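Local structure of uncharacterized protein (Legionella pneumophila subsp. pneumophila str. Philadelphia 1, 4EZI) at residues 300-305 and 327-332; 311-316 and 343-348. The protein is of unknown function but has the alpha/beta-hydrolase fold and is probably a hydrolase, possibly a lipase acting on triacylglycerols. All blocks are in the same frame, centred on the assembly; numbering follows the deposited sequence.

Contact 1. Residues 300-305 and 327-332; sequences NHYDFK and EMAYHS
Tyr302 lays its ring against the helix 323-334, where Met328, Ala329 and Ser332 receive it. From CB outward, the first neighbour is the methyl of Ala329, whose CB lies 3.7 Å from Tyr302 CB. With chi1 at 51°, CG sits between the backbone N and the carbonyl carbon, which directs the ring toward Met328 and Ser332. CD1 then meets Ser332, whose OG is 3.7 Å away near the ring plane, so the serine borders the ring at its edge. Over one face, CE2 and CZ lie under the methyl of the selenomethionine Met328. Met328 CE comes 3.6 Å from Tyr302 CE2 and stands over the face, 22° off the ring normal, offset toward the rim: a CH-pi contact. The chain of Met328 bends at its last torsion, chi3 74°, which turns CE back over the ring while SE stays oblique to it, 3.9 Å from Tyr302 OH. Met328 was modelled in two conformers, so the contact is certain only for the one described.

The polar link is a short hydrogen bond, Ser332 OG to Tyr302 O at 2.6 Å, with the donor tilted from the carbonyl plane. It ties the loop backbone to the helix beside the ring. Asp303 OD1 also approaches Ser332 OG, at 3.6 Å, but its polar partners lie further along the chain: it accepts a hydrogen bond from Tyr336 and makes a salt bridge with Lys335. In that conformer of Met328, selenium and methyl together against the tyrosine form a Met-aromatic contact, here at the surface of the alpha/beta-hydrolase fold, joining the loop that leads into strand 310-314 to the helix following that strand.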
loop_
_atom_site.group_PDB
_atom_site.type_symbol
_atom_site.label_atom_id
_atom_site.label_comp_id
_atom_site.label_asym_id
_atom_site.label_seq_id
_atom_site.Cartn_x
_atom_site.Cartn_y
_atom_site.Cartn_z
ATOM N N ASN A 300 -12.133 -8.965 -1.331
ATOM C CA ASN A 300 -12.867 -8.446 -2.508
ATOM C C ASN A 300 -13.456 -7.069 -2.250
ATOM O O ASN A 300 -14.448 -6.935 -1.545
ATOM C CB ASN A 300 -13.944 -9.435 -2.938
ATOM C CG ASN A 300 -13.358 -10.738 -3.476
ATOM O OD1 ASN A 300 -12.167 -10.816 -3.784
ATOM N ND2 ASN A 300 -14.212 -11.763 -3.617
ATOM N N HIS A 301 -12.800 -6.065 -2.805
ATOM C CA HIS A 301 -13.169 -4.664 -2.622
ATOM C C HIS A 301 -13.120 -3.924 -3.946
ATOM O O HIS A 301 -12.405 -2.957 -4.116
ATOM C CB HIS A 301 -12.259 -4.017 -1.577
ATOM C CG HIS A 301 -12.398 -4.637 -0.224
ATOM N ND1 HIS A 301 -13.322 -4.203 0.703
ATOM C CD2 HIS A 301 -11.741 -5.674 0.356
ATOM C CE1 HIS A 301 -13.240 -4.953 1.788
ATOM N NE2 HIS A 301 -12.305 -5.867 1.593
ATOM N N TYR A 302 -13.904 -4.397 -4.893
ATOM C CA TYR A 302 -13.950 -3.774 -6.196
ATOM C C TYR A 302 -15.387 -3.568 -6.654
ATOM O O TYR A 302 -15.620 -3.413 -7.846
ATOM C CB TYR A 302 -13.138 -4.581 -7.212
ATOM C CG TYR A 302 -13.493 -6.048 -7.245
ATOM C CD1 TYR A 302 -14.551 -6.485 -8.008
ATOM C CD2 TYR A 302 -12.786 -6.996 -6.493
ATOM C CE1 TYR A 302 -14.928 -7.830 -8.031
ATOM C CE2 TYR A 302 -13.154 -8.347 -6.517
ATOM C CZ TYR A 302 -14.226 -8.749 -7.288
ATOM O OH TYR A 302 -14.615 -10.081 -7.325
ATOM N N ASP A 303 -16.309 -3.509 -5.700
ATOM C CA ASP A 303 -17.732 -3.364 -6.009
ATOM C C ASP A 303 -18.399 -2.336 -5.113
ATOM O O ASP A 303 -19.391 -2.611 -4.433
ATOM C CB ASP A 303 -18.425 -4.722 -5.865
ATOM C CG ASP A 303 -19.837 -4.730 -6.448
ATOM O OD1 ASP A 303 -20.116 -3.957 -7.399
ATOM O OD2 ASP A 303 -20.662 -5.536 -5.953
ATOM N N PHE A 304 -17.843 -1.133 -5.110
ATOM C CA PHE A 304 -18.420 0.010 -4.427
ATOM C C PHE A 304 -18.367 1.196 -5.374
ATOM O O PHE A 304 -17.601 1.213 -6.331
ATOM C CB PHE A 304 -17.696 0.322 -3.117
ATOM C CG PHE A 304 -16.245 0.728 -3.278
ATOM C CD1 PHE A 304 -15.248 -0.233 -3.295
ATOM C CD2 PHE A 304 -15.890 2.071 -3.396
ATOM C CE1 PHE A 304 -13.910 0.142 -3.434
ATOM C CE2 PHE A 304 -14.555 2.441 -3.533
ATOM C CZ PHE A 304 -13.572 1.476 -3.539
ATOM N N LYS A 305 -19.235 2.175 -5.122
ATOM C CA LYS A 305 -19.278 3.370 -5.931
ATOM C C LYS A 305 -18.099 4.283 -5.614
ATOM O O LYS A 305 -17.979 4.755 -4.476
ATOM C CB LYS A 305 -20.589 4.120 -5.692
ATOM C CG LYS A 305 -20.744 5.372 -6.560
ATOM C CD LYS A 305 -22.063 6.091 -6.294
ATOM C CE LYS A 305 -22.206 7.315 -7.183
ATOM N NZ LYS A 305 -23.298 8.228 -6.707
ATOM N N GLU A 327 -8.532 -5.899 -14.701
ATOM C CA GLU A 327 -9.548 -5.788 -15.750
ATOM C C GLU A 327 -10.940 -6.061 -15.187
ATOM O O GLU A 327 -11.906 -5.328 -15.447
ATOM C CB GLU A 327 -9.211 -6.716 -16.914
ATOM C CG GLU A 327 -7.983 -6.269 -17.666
ATOM C CD GLU A 327 -7.477 -7.246 -18.705
ATOM O OE1 GLU A 327 -7.525 -8.473 -18.440
ATOM O OE2 GLU A 327 -6.974 -6.771 -19.752
HETATM N N MSE A 328 -11.041 -7.086 -14.355
HETATM C CA MSE A 328 -12.292 -7.426 -13.669
HETATM C C MSE A 328 -12.758 -6.275 -12.777
HETATM O O MSE A 328 -13.923 -5.869 -12.798
HETATM C CB MSE A 328 -12.072 -8.679 -12.825
HETATM C CG MSE A 328 -13.204 -9.003 -11.878
HETATM SE SE MSE A 328 -12.625 -10.388 -10.663
HETATM C CE MSE A 328 -11.439 -9.302 -9.553
ATOM N N ALA A 329 -11.839 -5.707 -11.989
ATOM C CA ALA A 329 -12.174 -4.595 -11.096
ATOM C C ALA A 329 -12.630 -3.378 -11.903
ATOM O O ALA A 329 -13.589 -2.699 -11.517
ATOM C CB ALA A 329 -10.982 -4.235 -10.220
ATOM N N TYR A 330 -11.942 -3.106 -13.005
ATOM C CA TYR A 330 -12.305 -1.980 -13.883
ATOM C C TYR A 330 -13.770 -2.077 -14.329
ATOM O O TYR A 330 -14.558 -1.132 -14.162
ATOM C CB TYR A 330 -11.401 -1.962 -15.098
ATOM C CG TYR A 330 -11.873 -1.011 -16.183
ATOM C CD1 TYR A 330 -11.711 0.366 -16.053
ATOM C CD2 TYR A 330 -12.472 -1.502 -17.331
ATOM C CE1 TYR A 330 -12.150 1.245 -17.048
ATOM C CE2 TYR A 330 -12.922 -0.633 -18.327
ATOM C CZ TYR A 330 -12.767 0.733 -18.186
ATOM O OH TYR A 330 -13.202 1.592 -19.198
ATOM N N HIS A 331 -14.162 -3.237 -14.850
ATOM C CA HIS A 331 -15.541 -3.383 -15.307
ATOM C C HIS A 331 -16.517 -3.278 -14.155
ATOM O O HIS A 331 -17.603 -2.727 -14.312
ATOM C CB HIS A 331 -15.731 -4.672 -16.091
ATOM C CG HIS A 331 -14.978 -4.678 -17.378
ATOM N ND1 HIS A 331 -15.232 -3.766 -18.386
ATOM C CD2 HIS A 331 -13.964 -5.457 -17.823
ATOM C CE1 HIS A 331 -14.407 -3.991 -19.392
ATOM N NE2 HIS A 331 -13.623 -5.007 -19.073
ATOM N N SER A 332 -16.158 -3.796 -12.999
ATOM C CA SER A 332 -17.006 -3.676 -11.833
ATOM C C SER A 332 -17.230 -2.213 -11.411
ATOM O O SER A 332 -18.361 -1.790 -11.183
ATOM C CB SER A 332 -16.444 -4.533 -10.690
ATOM O OG SER A 332 -17.285 -4.498 -9.557
#

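Contact 2. Residues 311-316 and 343-348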
loop_
_atom_site.group_PDB
_atom_site.type_symbol
_atom_site.label_atom_id
_atom_site.label_comp_id
_atom_site.label_asym_id
_atom_site.label_seq_id
_atom_site.Cartn_x
_atom_site.Cartn_y
_atom_site.Cartn_z
ATOM N N LEU A 311 -8.090 5.605 -11.243
ATOM C CA LEU A 311 -7.211 5.027 -12.242
ATOM C C LEU A 311 -6.614 3.727 -11.707
ATOM O O LEU A 311 -5.889 3.771 -10.741
ATOM C CB LEU A 311 -6.067 5.984 -12.605
ATOM C CG LEU A 311 -4.991 5.415 -13.527
ATOM C CD1 LEU A 311 -5.545 5.058 -14.878
ATOM C CD2 LEU A 311 -3.781 6.334 -13.660
ATOM N N LEU A 312 -6.888 2.596 -12.348
ATOM C CA LEU A 312 -6.261 1.334 -11.986
ATOM C C LEU A 312 -5.080 1.174 -12.934
ATOM O O LEU A 312 -5.278 0.941 -14.133
ATOM C CB LEU A 312 -7.242 0.164 -12.142
ATOM C CG LEU A 312 -8.626 0.332 -11.520
ATOM C CD1 LEU A 312 -9.402 -0.996 -11.672
ATOM C CD2 LEU A 312 -8.548 0.815 -10.051
ATOM N N VAL A 313 -3.863 1.338 -12.429
ATOM C CA VAL A 313 -2.682 1.359 -13.281
ATOM C C VAL A 313 -1.683 0.268 -12.866
ATOM O O VAL A 313 -1.331 0.152 -11.695
ATOM C CB VAL A 313 -2.054 2.777 -13.336
ATOM C CG1 VAL A 313 -1.829 3.383 -11.930
ATOM C CG2 VAL A 313 -0.787 2.772 -14.168
ATOM N N GLY A 314 -1.218 -0.489 -13.856
ATOM C CA GLY A 314 -0.340 -1.618 -13.623
ATOM C C GLY A 314 0.399 -1.989 -14.881
ATOM O O GLY A 314 0.626 -1.127 -15.744
ATOM N N THR A 315 0.750 -3.266 -14.998
ATOM C CA THR A 315 1.495 -3.776 -16.124
ATOM C C THR A 315 0.970 -5.150 -16.520
ATOM O O THR A 315 0.826 -6.042 -15.677
ATOM C CB THR A 315 3.009 -3.869 -15.865
ATOM O OG1 THR A 315 3.625 -4.537 -16.982
ATOM C CG2 THR A 315 3.362 -4.585 -14.530
ATOM N N LYS A 316 0.673 -5.340 -17.800
ATOM C CA LYS A 316 0.287 -6.636 -18.315
ATOM C C LYS A 316 1.422 -7.658 -18.232
ATOM O O LYS A 316 1.178 -8.865 -18.338
ATOM C CB LYS A 316 -0.282 -6.530 -19.751
ATOM C CG LYS A 316 -1.633 -5.865 -19.783
ATOM C CD LYS A 316 -2.109 -5.609 -21.201
ATOM C CE LYS A 316 -3.502 -5.032 -21.235
ATOM N NZ LYS A 316 -3.960 -4.885 -22.649
ATOM N N LYS A 343 -5.106 1.421 -17.071
ATOM C CA LYS A 343 -3.912 1.656 -17.854
ATOM C C LYS A 343 -2.855 0.604 -17.549
ATOM O O LYS A 343 -2.560 0.336 -16.383
ATOM C CB LYS A 343 -3.344 3.047 -17.527
ATOM C CG LYS A 343 -1.985 3.351 -18.081
ATOM C CD LYS A 343 -1.971 3.533 -19.565
ATOM C CE LYS A 343 -0.570 3.973 -20.015
ATOM N NZ LYS A 343 -0.430 4.009 -21.493
ATOM N N SER A 344 -2.290 0.059 -18.613
ATOM C CA SER A 344 -1.103 -0.790 -18.555
ATOM C C SER A 344 0.081 -0.014 -19.097
ATOM O O SER A 344 0.021 0.555 -20.202
ATOM C CB SER A 344 -1.282 -2.060 -19.406
ATOM O OG SER A 344 -0.066 -2.778 -19.446
ATOM N N VAL A 345 1.177 -0.022 -18.341
ATOM C CA VAL A 345 2.385 0.662 -18.741
ATOM C C VAL A 345 3.287 -0.179 -19.651
ATOM O O VAL A 345 4.258 0.368 -20.214
ATOM C CB VAL A 345 3.214 1.158 -17.519
ATOM C CG1 VAL A 345 2.393 2.087 -16.689
ATOM C CG2 VAL A 345 3.747 -0.010 -16.688
ATOM N N SER A 346 2.984 -1.467 -19.825
ATOM C CA SER A 346 3.815 -2.373 -20.609
ATOM C C SER A 346 3.106 -3.694 -20.804
ATOM O O SER A 346 2.312 -4.110 -19.947
ATOM C CB SER A 346 5.137 -2.661 -19.860
ATOM O OG SER A 346 6.007 -3.512 -20.613
ATOM N N ASP A 347 3.417 -4.378 -21.905
ATOM C CA ASP A 347 3.003 -5.762 -22.071
ATOM C C ASP A 347 3.937 -6.762 -21.362
ATOM O O ASP A 347 3.565 -7.920 -21.176
ATOM C CB ASP A 347 2.925 -6.129 -23.557
ATOM C CG ASP A 347 1.688 -5.594 -24.249
ATOM O OD1 ASP A 347 0.718 -5.190 -23.575
ATOM O OD2 ASP A 347 1.690 -5.610 -25.508
ATOM N N ALA A 348 5.131 -6.346 -20.946
ATOM C CA ALA A 348 6.130 -7.304 -20.467
ATOM C C ALA A 348 6.952 -6.884 -19.253
ATOM O O ALA A 348 7.567 -7.759 -18.623
ATOM C CB ALA A 348 7.058 -7.744 -21.613
HETATM O O HOH W 1 -1.683 -5.199 -24.671
#
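Val313 and Lys343, and next to them Gly314 and Ser344, pair as parallel bridges. The backbone ladder alternates between the two strands: Lys343 N donates to Leu312 O (3.0 Å), Gly314 N to Lys343 O (3.0 Å), and Val345 N to Gly314 O (2.9 Å). CA-H groups of Val313 and Ser344 add contacts to the Lys343 and Gly314 carbonyl oxygens.

These are the last two strands of the hydrolase sheet, joined through helix 323-334 as a beta-alpha-beta unit, with 340-344 outermost. Thr315, just past strand 310-314, touches a probable Ser-His-Asp triad (Ser169, Asp318, His351).

Among apolar groups, Val313 CG2 meets Val345 CG1 at 4.1 Å, while Val345 CG2 packs on Thr315 CB.

Further polar bonds gather at and just past the strand ends. A chi1 of 173° turns Ser344 OG toward Lys316 N, from which it accepts at 3.1 Å; Lys316 N also makes a weak backbone bond to Ser346 O. Ser346 OG accepts from Ala348 N, an ST turn, and from Leu349 N.

Lys316 and Asp347 extend side by side, and a water bridges them, donating to Asp347 OD1 (2.6 Å) and accepting from Lys316 NZ (3.1 Å).

Contacts 1 and 2 lie with their centres about 16 Å apart, at the sheet edge formed by strand 340-344. Contact 2 pairs the strands of a beta-alpha-beta unit, and contact 1 joins its helix to the loop that leads into it. Along the chain their segments alternate: 300-305, 311-316, 327-332, 343-348. Helix 323-334 connects the two strands of contact 2 and supplies the second half of contact 1. It also packs back on the sheet, where Leu312 CD1 lies 3.9 Å from Ala329 CB. Ala329 thus touches both the incoming loop and strand 310-314. The loops after the strands of contact 2 carry Asp318 and His351, probable members of the catalytic triad.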